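Local structure of type II restriction enzyme MspI (Moraxella sp., 1SA3) at residues D132-C137 against E146-I151; R152-D157 against K256-K261. The protein recognises the double-stranded DNA sequence 5'-CCGG-3' and cleaves it after the first C, leaving fragments with terminal 5'-phosphates. All coordinates share one frame; numbering follows the deposited sequence.

Interaction 1 (D132-C137 against E146-I151); sequences DVETIC and ELKELI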
ATOM      1  N   ASP E 132       9.978   8.246  12.140  1.00 17.53           N
ATOM      2  CA  ASP E 132      11.154   8.920  12.653  1.00 13.62           C
ATOM      3  C   ASP E 132      12.299   7.968  12.306  1.00 15.37           C
ATOM      4  O   ASP E 132      12.106   6.756  12.242  1.00 14.77           O
ATOM      5  CB  ASP E 132      11.087   9.080  14.168  1.00 15.88           C
ATOM      6  CG  ASP E 132      12.363   9.650  14.729  1.00 18.28           C
ATOM      7  OD1 ASP E 132      12.635  10.843  14.479  1.00 21.02           O
ATOM      8  OD2 ASP E 132      13.107   8.898  15.399  1.00 23.60           O
ATOM      9  N   VAL E 133      13.489   8.515  12.092  1.00 15.32           N
ATOM     10  CA  VAL E 133      14.647   7.709  11.744  1.00 17.01           C
ATOM     11  C   VAL E 133      14.897   6.535  12.694  1.00 16.41           C
ATOM     12  O   VAL E 133      15.194   5.431  12.249  1.00 18.43           O
ATOM     13  CB  VAL E 133      15.917   8.597  11.686  1.00 17.32           C
ATOM     14  CG1 VAL E 133      16.172   9.222  13.055  1.00 18.33           C
ATOM     15  CG2 VAL E 133      17.115   7.777  11.233  1.00 16.68           C
ATOM     16  N   GLU E 134      14.776   6.756  13.998  1.00 18.78           N
ATOM     17  CA  GLU E 134      15.038   5.680  14.961  1.00 19.80           C
ATOM     18  C   GLU E 134      14.062   4.513  14.807  1.00 20.64           C
ATOM     19  O   GLU E 134      14.424   3.349  14.997  1.00 19.12           O
ATOM     20  CB  GLU E 134      14.971   6.226  16.391  1.00 22.32           C
ATOM     21  CG  GLU E 134      16.040   7.270  16.734  1.00 21.36           C
ATOM     22  CD  GLU E 134      17.449   6.693  16.775  1.00 25.80           C
ATOM     23  OE1 GLU E 134      17.594   5.452  16.816  1.00 27.28           O
ATOM     24  OE2 GLU E 134      18.415   7.483  16.773  1.00 21.09           O
ATOM     25  N   THR E 135      12.821   4.830  14.463  1.00 18.57           N
ATOM     26  CA  THR E 135      11.798   3.813  14.284  1.00 20.11           C
ATOM     27  C   THR E 135      12.150   2.941  13.080  1.00 21.12           C
ATOM     28  O   THR E 135      12.035   1.714  13.131  1.00 20.91           O
ATOM     29  CB  THR E 135      10.430   4.470  14.075  1.00 21.60           C
ATOM     30  OG1 THR E 135      10.168   5.345  15.176  1.00 19.68           O
ATOM     31  CG2 THR E 135       9.321   3.425  13.993  1.00 21.43           C
ATOM     32  N   ILE E 136      12.578   3.581  11.997  1.00 20.75           N
ATOM     33  CA  ILE E 136      12.962   2.867  10.783  1.00 21.71           C
ATOM     34  C   ILE E 136      14.159   1.948  11.054  1.00 21.45           C
ATOM     35  O   ILE E 136      14.140   0.753  10.736  1.00 17.86           O
ATOM     36  CB  ILE E 136      13.374   3.850   9.675  1.00 21.32           C
ATOM     37  CG1 ILE E 136      12.215   4.799   9.367  1.00 22.97           C
ATOM     38  CG2 ILE E 136      13.812   3.081   8.443  1.00 21.83           C
ATOM     39  CD1 ILE E 136      12.593   5.970   8.477  1.00 21.77           C
ATOM     40  N   CYS E 137      15.210   2.522  11.631  1.00 17.82           N
ATOM     41  CA  CYS E 137      16.414   1.762  11.920  1.00 21.86           C
ATOM     42  C   CYS E 137      16.109   0.566  12.815  1.00 20.12           C
ATOM     43  O   CYS E 137      16.635  -0.523  12.600  1.00 25.12           O
ATOM     44  CB  CYS E 137      17.470   2.679  12.553  1.00 19.37           C
ATOM     45  SG  CYS E 137      18.175   3.857  11.354  1.00 21.23           S
ATOM     46  N   GLU E 146      27.311   5.481  10.597  1.00 21.74           N
ATOM     47  CA  GLU E 146      27.252   6.362   9.439  1.00 25.15           C
ATOM     48  C   GLU E 146      25.931   6.247   8.684  1.00 25.23           C
ATOM     49  O   GLU E 146      25.377   7.253   8.240  1.00 21.94           O
ATOM     50  CB  GLU E 146      28.420   6.059   8.499  1.00 26.01           C
ATOM     51  CG  GLU E 146      28.405   6.849   7.203  1.00 32.53           C
ATOM     52  CD  GLU E 146      29.651   6.624   6.368  1.00 37.70           C
ATOM     53  OE1 GLU E 146      30.018   5.453   6.137  1.00 43.48           O
ATOM     54  OE2 GLU E 146      30.264   7.621   5.937  1.00 46.55           O
ATOM     55  N   LEU E 147      25.428   5.025   8.540  1.00 24.22           N
ATOM     56  CA  LEU E 147      24.173   4.809   7.832  1.00 24.81           C
ATOM     57  C   LEU E 147      23.049   5.525   8.569  1.00 21.83           C
ATOM     58  O   LEU E 147      22.323   6.316   7.971  1.00 24.73           O
ATOM     59  CB  LEU E 147      23.859   3.313   7.723  1.00 24.89           C
ATOM     60  CG  LEU E 147      22.527   2.947   7.043  1.00 24.25           C
ATOM     61  CD1 LEU E 147      22.361   3.724   5.744  1.00 19.47           C
ATOM     62  CD2 LEU E 147      22.496   1.450   6.776  1.00 24.80           C
ATOM     63  N   LYS E 148      22.906   5.265   9.864  1.00 22.14           N
ATOM     64  CA  LYS E 148      21.846   5.923  10.621  1.00 22.60           C
ATOM     65  C   LYS E 148      21.943   7.447  10.535  1.00 21.91           C
ATOM     66  O   LYS E 148      20.935   8.126  10.357  1.00 20.97           O
ATOM     67  CB  LYS E 148      21.862   5.502  12.095  1.00 20.21           C
ATOM     68  CG  LYS E 148      20.857   6.287  12.955  1.00 16.20           C
ATOM     69  CD  LYS E 148      20.821   5.835  14.408  1.00 18.68           C
ATOM     70  CE  LYS E 148      20.323   4.399  14.539  1.00 17.40           C
ATOM     71  NZ  LYS E 148      20.148   3.996  15.961  1.00 15.83           N
ATOM     72  N   GLU E 149      23.150   7.987  10.659  1.00 20.10           N
ATOM     73  CA  GLU E 149      23.322   9.435  10.600  1.00 18.29           C
ATOM     74  C   GLU E 149      23.006  10.060   9.244  1.00 17.29           C
ATOM     75  O   GLU E 149      22.511  11.184   9.193  1.00 19.53           O
ATOM     76  CB  GLU E 149      24.735   9.828  11.037  1.00 20.43           C
ATOM     77  CG  GLU E 149      25.006   9.554  12.506  1.00 20.12           C
ATOM     78  CD  GLU E 149      23.922  10.102  13.423  1.00 23.89           C
ATOM     79  OE1 GLU E 149      23.521  11.271  13.244  1.00 22.34           O
ATOM     80  OE2 GLU E 149      23.476   9.374  14.334  1.00 22.25           O
ATOM     81  N   LEU E 150      23.280   9.355   8.150  1.00 14.19           N
ATOM     82  CA  LEU E 150      22.979   9.904   6.830  1.00 16.46           C
ATOM     83  C   LEU E 150      21.457   9.930   6.678  1.00 16.64           C
ATOM     84  O   LEU E 150      20.885  10.879   6.128  1.00 17.52           O
ATOM     85  CB  LEU E 150      23.630   9.055   5.729  1.00 19.70           C
ATOM     86  CG  LEU E 150      25.158   9.207   5.614  1.00 22.26           C
ATOM     87  CD1 LEU E 150      25.735   8.126   4.706  1.00 23.23           C
ATOM     88  CD2 LEU E 150      25.495  10.591   5.074  1.00 23.79           C
ATOM     89  N   ILE E 151      20.800   8.890   7.181  1.00 16.31           N
ATOM     90  CA  ILE E 151      19.347   8.858   7.121  1.00 18.44           C
ATOM     91  C   ILE E 151      18.818  10.001   7.991  1.00 19.64           C
ATOM     92  O   ILE E 151      17.898  10.720   7.592  1.00 20.33           O
ATOM     93  CB  ILE E 151      18.777   7.515   7.628  1.00 17.47           C
ATOM     94  CG1 ILE E 151      19.231   6.385   6.699  1.00 17.55           C
ATOM     95  CG2 ILE E 151      17.241   7.589   7.679  1.00 15.61           C
ATOM     96  CD1 ILE E 151      18.876   4.980   7.191  1.00 20.66           C
TER

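Interaction 2 (R152-D157 against K256-K261); sequences RKHQND and KKMQFK. With nucleotides of chain A.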
ATOM      1  N   ARG E 152      19.404  10.177   9.175  1.00 20.55           N
ATOM      2  CA  ARG E 152      18.971  11.242  10.075  1.00 18.42           C
ATOM      3  C   ARG E 152      19.186  12.611   9.440  1.00 17.79           C
ATOM      4  O   ARG E 152      18.397  13.526   9.660  1.00 19.07           O
ATOM      5  CB  ARG E 152      19.730  11.186  11.409  1.00 17.41           C
ATOM      6  CG  ARG E 152      19.112  12.055  12.506  1.00 18.89           C
ATOM      7  CD  ARG E 152      20.095  12.374  13.633  1.00 18.55           C
ATOM      8  NE  ARG E 152      20.693  11.184  14.230  1.00 19.92           N
ATOM      9  CZ  ARG E 152      20.034  10.272  14.943  1.00 21.93           C
ATOM     10  NH1 ARG E 152      18.735  10.394  15.165  1.00 21.56           N
ATOM     11  NH2 ARG E 152      20.687   9.232  15.446  1.00 21.59           N
ATOM     12  N   LYS E 153      20.264  12.759   8.672  1.00 18.38           N
ATOM     13  CA  LYS E 153      20.549  14.028   8.015  1.00 17.88           C
ATOM     14  C   LYS E 153      19.417  14.344   7.047  1.00 19.09           C
ATOM     15  O   LYS E 153      18.976  15.488   6.947  1.00 16.12           O
ATOM     16  CB  LYS E 153      21.865  13.968   7.237  1.00 18.27           C
ATOM     17  CG  LYS E 153      22.169  15.257   6.473  1.00 22.26           C
ATOM     18  CD  LYS E 153      23.497  15.186   5.725  1.00 22.01           C
ATOM     19  CE  LYS E 153      23.769  16.468   4.938  1.00 26.22           C
ATOM     20  NZ  LYS E 153      23.730  17.688   5.808  1.00 26.12           N
ATOM     21  N   HIS E 154      18.962  13.319   6.333  1.00 17.29           N
ATOM     22  CA  HIS E 154      17.873  13.477   5.375  1.00 17.04           C
ATOM     23  C   HIS E 154      16.621  13.920   6.132  1.00 18.87           C
ATOM     24  O   HIS E 154      15.902  14.822   5.698  1.00 17.86           O
ATOM     25  CB  HIS E 154      17.610  12.152   4.661  1.00 15.24           C
ATOM     26  CG  HIS E 154      16.869  12.299   3.367  1.00 19.04           C
ATOM     27  ND1 HIS E 154      15.580  12.779   3.299  1.00 15.54           N
ATOM     28  CD2 HIS E 154      17.246  12.045   2.092  1.00 18.07           C
ATOM     29  CE1 HIS E 154      15.195  12.818   2.035  1.00 18.92           C
ATOM     30  NE2 HIS E 154      16.188  12.376   1.283  1.00 16.94           N
ATOM     31  N   GLN E 155      16.363  13.283   7.271  1.00 16.75           N
ATOM     32  CA  GLN E 155      15.201  13.640   8.071  1.00 16.82           C
ATOM     33  C   GLN E 155      15.296  15.091   8.520  1.00 16.71           C
ATOM     34  O   GLN E 155      14.347  15.861   8.366  1.00 15.64           O
ATOM     35  CB  GLN E 155      15.091  12.720   9.290  1.00 19.47           C
ATOM     36  CG  GLN E 155      14.052  13.151  10.328  1.00 17.28           C
ATOM     37  CD  GLN E 155      13.759  12.055  11.353  1.00 19.76           C
ATOM     38  OE1 GLN E 155      13.213  11.000  11.014  1.00 15.15           O
ATOM     39  NE2 GLN E 155      14.125  12.299  12.608  1.00 15.97           N
ATOM     40  N   ASN E 156      16.444  15.481   9.062  1.00 16.09           N
ATOM     41  CA  ASN E 156      16.600  16.852   9.528  1.00 17.22           C
ATOM     42  C   ASN E 156      16.540  17.919   8.448  1.00 16.28           C
ATOM     43  O   ASN E 156      16.003  18.998   8.682  1.00 16.12           O
ATOM     44  CB  ASN E 156      17.905  17.004  10.316  1.00 21.88           C
ATOM     45  CG  ASN E 156      17.814  16.394  11.694  1.00 24.13           C
ATOM     46  OD1 ASN E 156      16.779  16.493  12.360  1.00 23.92           O
ATOM     47  ND2 ASN E 156      18.895  15.767  12.138  1.00 28.08           N
ATOM     48  N   ASP E 157      17.096  17.629   7.274  1.00 16.57           N
ATOM     49  CA  ASP E 157      17.100  18.592   6.179  1.00 20.28           C
ATOM     50  C   ASP E 157      15.775  18.602   5.414  1.00 20.86           C
ATOM     51  O   ASP E 157      15.457  19.568   4.722  1.00 23.22           O
ATOM     52  CB  ASP E 157      18.243  18.288   5.199  1.00 20.55           C
ATOM     53  CG  ASP E 157      19.622  18.530   5.800  1.00 22.90           C
ATOM     54  OD1 ASP E 157      19.715  19.171   6.863  1.00 23.03           O
ATOM     55  OD2 ASP E 157      20.618  18.087   5.193  1.00 23.57           O
ATOM     56  N   LYS E 256      11.004  17.081  13.006  1.00 24.10           N
ATOM     57  CA  LYS E 256      11.473  16.716  11.677  1.00 23.02           C
ATOM     58  C   LYS E 256      11.106  15.239  11.571  1.00 21.39           C
ATOM     59  O   LYS E 256      11.341  14.473  12.504  1.00 20.14           O
ATOM     60  CB  LYS E 256      12.984  16.893  11.584  1.00 22.15           C
ATOM     61  CG  LYS E 256      13.438  18.324  11.767  1.00 27.38           C
ATOM     62  CD  LYS E 256      12.882  19.225  10.673  1.00 26.99           C
ATOM     63  CE  LYS E 256      13.435  20.635  10.809  1.00 32.86           C
ATOM     64  NZ  LYS E 256      12.924  21.545   9.760  1.00 37.74           N
ATOM     65  N   LYS E 257      10.520  14.836  10.450  1.00 17.55           N
ATOM     66  CA  LYS E 257      10.098  13.450  10.306  1.00 14.55           C
ATOM     67  C   LYS E 257      10.093  13.023   8.843  1.00 14.17           C
ATOM     68  O   LYS E 257       9.769  13.805   7.949  1.00 14.21           O
ATOM     69  CB  LYS E 257       8.711  13.293  10.933  1.00 12.53           C
ATOM     70  CG  LYS E 257       8.177  11.865  11.014  1.00 15.09           C
ATOM     71  CD  LYS E 257       6.854  11.832  11.770  1.00 15.67           C
ATOM     72  CE  LYS E 257       6.282  10.420  11.865  1.00 17.89           C
ATOM     73  NZ  LYS E 257       4.901  10.426  12.446  1.00 14.75           N
ATOM     74  N   MET E 258      10.438  11.772   8.590  1.00 13.83           N
ATOM     75  CA  MET E 258      10.485  11.292   7.215  1.00 14.69           C
ATOM     76  C   MET E 258       9.157  10.762   6.668  1.00 13.87           C
ATOM     77  O   MET E 258       8.318  10.261   7.413  1.00 13.52           O
ATOM     78  CB  MET E 258      11.535  10.196   7.088  1.00 16.13           C
ATOM     79  CG  MET E 258      12.894  10.591   7.631  1.00 21.00           C
ATOM     80  SD  MET E 258      14.106   9.308   7.332  1.00 22.48           S
ATOM     81  CE  MET E 258      14.608   9.753   5.654  1.00 23.07           C
ATOM     82  N   GLN E 259       8.988  10.890   5.356  1.00 13.03           N
ATOM     83  CA  GLN E 259       7.812  10.378   4.663  1.00 11.19           C
ATOM     84  C   GLN E 259       8.316   9.636   3.440  1.00 12.20           C
ATOM     85  O   GLN E 259       9.293  10.051   2.812  1.00 13.13           O
ATOM     86  CB  GLN E 259       6.882  11.491   4.191  1.00 14.00           C
ATOM     87  CG  GLN E 259       5.557  10.940   3.650  1.00 10.57           C
ATOM     88  CD  GLN E 259       4.772  11.967   2.835  1.00 13.63           C
ATOM     89  OE1 GLN E 259       5.262  12.472   1.825  1.00 16.73           O
ATOM     90  NE2 GLN E 259       3.549  12.266   3.266  1.00 12.48           N
ATOM     91  N   PHE E 260       7.656   8.533   3.112  1.00 13.57           N
ATOM     92  CA  PHE E 260       8.032   7.753   1.945  1.00 15.08           C
ATOM     93  C   PHE E 260       6.847   7.581   1.022  1.00 13.64           C
ATOM     94  O   PHE E 260       5.731   7.317   1.473  1.00 13.18           O
ATOM     95  CB  PHE E 260       8.559   6.376   2.361  1.00 14.83           C
ATOM     96  CG  PHE E 260       9.739   6.451   3.270  1.00 17.08           C
ATOM     97  CD1 PHE E 260       9.564   6.492   4.651  1.00 11.65           C
ATOM     98  CD2 PHE E 260      11.023   6.566   2.746  1.00 14.09           C
ATOM     99  CE1 PHE E 260      10.665   6.656   5.501  1.00 17.54           C
ATOM    100  CE2 PHE E 260      12.123   6.730   3.587  1.00 14.42           C
ATOM    101  CZ  PHE E 260      11.944   6.776   4.959  1.00 10.86           C
ATOM    102  N   LYS E 261       7.095   7.761  -0.271  1.00 12.64           N
ATOM    103  CA  LYS E 261       6.062   7.585  -1.272  1.00 11.23           C
ATOM    104  C   LYS E 261       6.465   6.357  -2.062  1.00 11.76           C
ATOM    105  O   LYS E 261       7.656   6.102  -2.258  1.00 14.79           O
ATOM    106  CB  LYS E 261       5.960   8.813  -2.184  1.00 14.46           C
ATOM    107  CG  LYS E 261       5.642  10.118  -1.432  1.00 14.58           C
ATOM    108  CD  LYS E 261       5.144  11.202  -2.380  1.00 18.33           C
ATOM    109  CE  LYS E 261       5.035  12.564  -1.703  1.00 10.28           C
ATOM    110  NZ  LYS E 261       3.993  12.680  -0.626  1.00 13.45           N
TER
ATOM    111  P    DG A   6      -5.115   7.726   0.159  1.00 15.77           P
ATOM    112  OP1  DG A   6      -6.063   6.830  -0.555  1.00 15.44           O
ATOM    113  OP2  DG A   6      -3.675   7.347   0.246  1.00 12.08           O
ATOM    114  O5'  DG A   6      -5.185   9.194  -0.444  1.00 15.22           O
ATOM    115  C5'  DG A   6      -4.060   9.785  -1.083  1.00 15.80           C
ATOM    116  C4'  DG A   6      -4.325  11.249  -1.323  1.00 12.14           C
ATOM    117  O4'  DG A   6      -3.965  11.930  -0.093  1.00 13.07           O
ATOM    118  C3'  DG A   6      -3.421  11.844  -2.398  1.00 17.97           C
ATOM    119  O3'  DG A   6      -4.068  12.080  -3.635  1.00 20.19           O
ATOM    120  C2'  DG A   6      -2.948  13.168  -1.834  1.00 16.25           C
ATOM    121  C1'  DG A   6      -3.252  13.133  -0.347  1.00 14.49           C
ATOM    122  N9   DG A   6      -1.950  13.046   0.310  1.00 12.07           N
ATOM    123  C8   DG A   6      -1.326  11.921   0.804  1.00 15.46           C
ATOM    124  N7   DG A   6      -0.090  12.145   1.184  1.00 13.63           N
ATOM    125  C5   DG A   6       0.098  13.504   0.963  1.00 13.11           C
ATOM    126  C6   DG A   6       1.247  14.327   1.177  1.00 12.77           C
ATOM    127  O6   DG A   6       2.363  13.999   1.605  1.00 13.02           O
ATOM    128  N1   DG A   6       1.001  15.653   0.821  1.00 15.01           N
ATOM    129  C2   DG A   6      -0.194  16.129   0.314  1.00 19.17           C
ATOM    130  N2   DG A   6      -0.239  17.446   0.017  1.00 16.11           N
ATOM    131  N3   DG A   6      -1.264  15.372   0.109  1.00 13.89           N
ATOM    132  C4   DG A   6      -1.050  14.081   0.452  1.00 14.33           C
ATOM    133  P    DG A   7      -3.170  12.186  -4.961  1.00 19.61           P
ATOM    134  OP1  DG A   7      -4.084  11.993  -6.108  1.00 21.78           O
ATOM    135  OP2  DG A   7      -1.962  11.333  -4.833  1.00 18.91           O
ATOM    136  O5'  DG A   7      -2.683  13.695  -4.933  1.00 20.58           O
ATOM    137  C5'  DG A   7      -3.620  14.737  -4.693  1.00 22.57           C
ATOM    138  C4'  DG A   7      -2.954  16.080  -4.857  1.00 25.47           C
ATOM    139  O4'  DG A   7      -2.002  16.276  -3.781  1.00 25.62           O
ATOM    140  C3'  DG A   7      -2.172  16.221  -6.163  1.00 25.01           C
ATOM    141  O3'  DG A   7      -2.376  17.516  -6.720  1.00 31.46           O
ATOM    142  C2'  DG A   7      -0.727  16.066  -5.731  1.00 27.54           C
ATOM    143  C1'  DG A   7      -0.745  16.638  -4.323  1.00 24.92           C
ATOM    144  N9   DG A   7       0.299  16.077  -3.473  1.00 20.80           N
ATOM    145  C8   DG A   7       0.390  14.787  -3.007  1.00 19.54           C
ATOM    146  N7   DG A   7       1.484  14.563  -2.331  1.00 14.61           N
ATOM    147  C5   DG A   7       2.149  15.781  -2.334  1.00 14.54           C
ATOM    148  C6   DG A   7       3.403  16.156  -1.765  1.00 16.80           C
ATOM    149  O6   DG A   7       4.205  15.458  -1.121  1.00 17.27           O
ATOM    150  N1   DG A   7       3.695  17.497  -2.012  1.00 15.06           N
ATOM    151  C2   DG A   7       2.889  18.367  -2.716  1.00 17.90           C
ATOM    152  N2   DG A   7       3.339  19.623  -2.847  1.00 15.54           N
ATOM    153  N3   DG A   7       1.727  18.030  -3.248  1.00 15.10           N
ATOM    154  C4   DG A   7       1.422  16.732  -3.023  1.00 19.81           C
ATOM    155  P    DC A   3       3.280  11.203  15.654  1.00 31.30           P
ATOM    156  OP1  DC A   3       3.722  10.011  16.412  1.00 32.29           O
ATOM    157  OP2  DC A   3       4.276  12.019  14.917  1.00 34.03           O
ATOM    158  O5'  DC A   3       2.154  10.726  14.641  1.00 30.33           O
ATOM    159  C5'  DC A   3       0.993  10.079  15.146  1.00 23.69           C
ATOM    160  C4'  DC A   3       0.030   9.769  14.028  1.00 22.34           C
ATOM    161  O4'  DC A   3      -0.665  10.968  13.612  1.00 18.55           O
ATOM    162  C3'  DC A   3       0.643   9.150  12.770  1.00 18.67           C
ATOM    163  O3'  DC A   3      -0.106   7.980  12.457  1.00 19.46           O
ATOM    164  C2'  DC A   3       0.495  10.244  11.716  1.00 18.26           C
ATOM    165  C1'  DC A   3      -0.720  11.038  12.200  1.00 20.43           C
ATOM    166  N1   DC A   3      -0.749  12.472  11.840  1.00 15.98           N
ATOM    167  C2   DC A   3      -1.922  13.020  11.273  1.00 17.05           C
ATOM    168  O2   DC A   3      -2.887  12.281  11.044  1.00 12.59           O
ATOM    169  N3   DC A   3      -1.963  14.344  10.994  1.00 13.69           N
ATOM    170  C4   DC A   3      -0.903  15.112  11.251  1.00 16.43           C
ATOM    171  N4   DC A   3      -0.993  16.413  10.968  1.00 13.96           N
ATOM    172  C5   DC A   3       0.300  14.581  11.809  1.00 13.42           C
ATOM    173  C6   DC A   3       0.334  13.270  12.078  1.00 17.40           C
TER
HETATM  174  O   HOH W   1      12.270  14.917   6.894  1.00 17.30           O

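Interaction 1 (D132-C137 against E146-I151)
K148 crosses from helix 146-151 to the opposing helix and ends at E134, where NZ meets OE1 at 3.1 Å in a salt bridge; D144 OD1 is the stronger partner of the same ammonium. NZ comes in on the syn side of E134 OE1, 18° out of the carboxylate plane, and the two side chains run at about a right angle. K148 leaves its backbone extended and bends at chi3 (-65°), which lays its aliphatic part over C137: CE lies 3.9 Å from C137 CB, and CG 4.0 Å from C137 SG. Beside this polar bridge is an apolar patch, where V133 CG2 touches I151 CG2 at 3.6 Å. With V133 CG2 anti to the backbone N, that methyl reaches the other helix and also rests 3.9 Å from K148 O. I151 CD1 makes a looser contact with C137 SG. Further out, R152 pairs with E134 OE2, so the carboxylate is gripped at both oxygens. D132 N-caps helix 133-140, its OD2 accepting from E134 N at 3.1 Å. The segment axes approach to 10.3 Å at 140°, a helical hairpin of near neighbours in sequence. The buried K148 thus has two carboxylate partners, one of them shared with R152, a network that would probably favour the charged lysine, while its methylenes pack on C137.

Interaction 2 (R152-D157 against K256-K261)
Q155 and M258 cross at about a right angle, with M258 CG 3.5 Å from Q155 CB and 3.4 Å from Q155 OE1. The bend of M258 at chi3 (85°) carries CE on to H154, 4.0 Å from ND1, an oblique approach to the imidazole. Q155 is extended, CG anti to the backbone N, and its amide runs past the backbone of K256 and K257, held by V133 and D132 at the N-terminal end of helix 133-140. K256 crosses the N156 side chain about perpendicularly, its CG 3.9 Å from N156 OD1, and its bend at chi2 brings CD to the backbone N156 O at 3.7 Å. A water within hydrogen-bonding distance of Q155 O and K257 O bridges them. Q259 NE2 donates to O6 of DG6 of DNA chain A at 2.7 Å, nearly straight at 165°, and K261 NZ reaches O6 of DG7 at 2.8 Å while also donating to Q259 OE1. K257 NZ, paired with E130, binds phosphate oxygen OP2 of DC3 at 3.0 Å. Helix and strand thus meet through van der Waals contact and water, without a direct hydrogen bond, while Q259 NE2 and K261 NZ read guanine O6 atoms in the major groove.

How the interactions relate
Both contacts use helix 146-157: its first half packs on helix 133-140 in interaction 1, its second half on the region where strand 258-261, the central strand of the small antiparallel sheet, begins in interaction 2. Interaction 1 is buried and combines apolar contact with a charged bridge; interaction 2 is only partly buried, relies on van der Waals contact and a shared water, and opens onto the DNA. Q155 ties them together through two probable hydrogen bonds, OE1 to V133 N (2.7 Å) and NE2 to D132 OD1 (2.8 Å). I151 CG2 also packs on M258 SD. Helix hairpin and DNA-reading strand thus form one continuous unit, and neither contact includes the sodium ligands E35, D84 and D99.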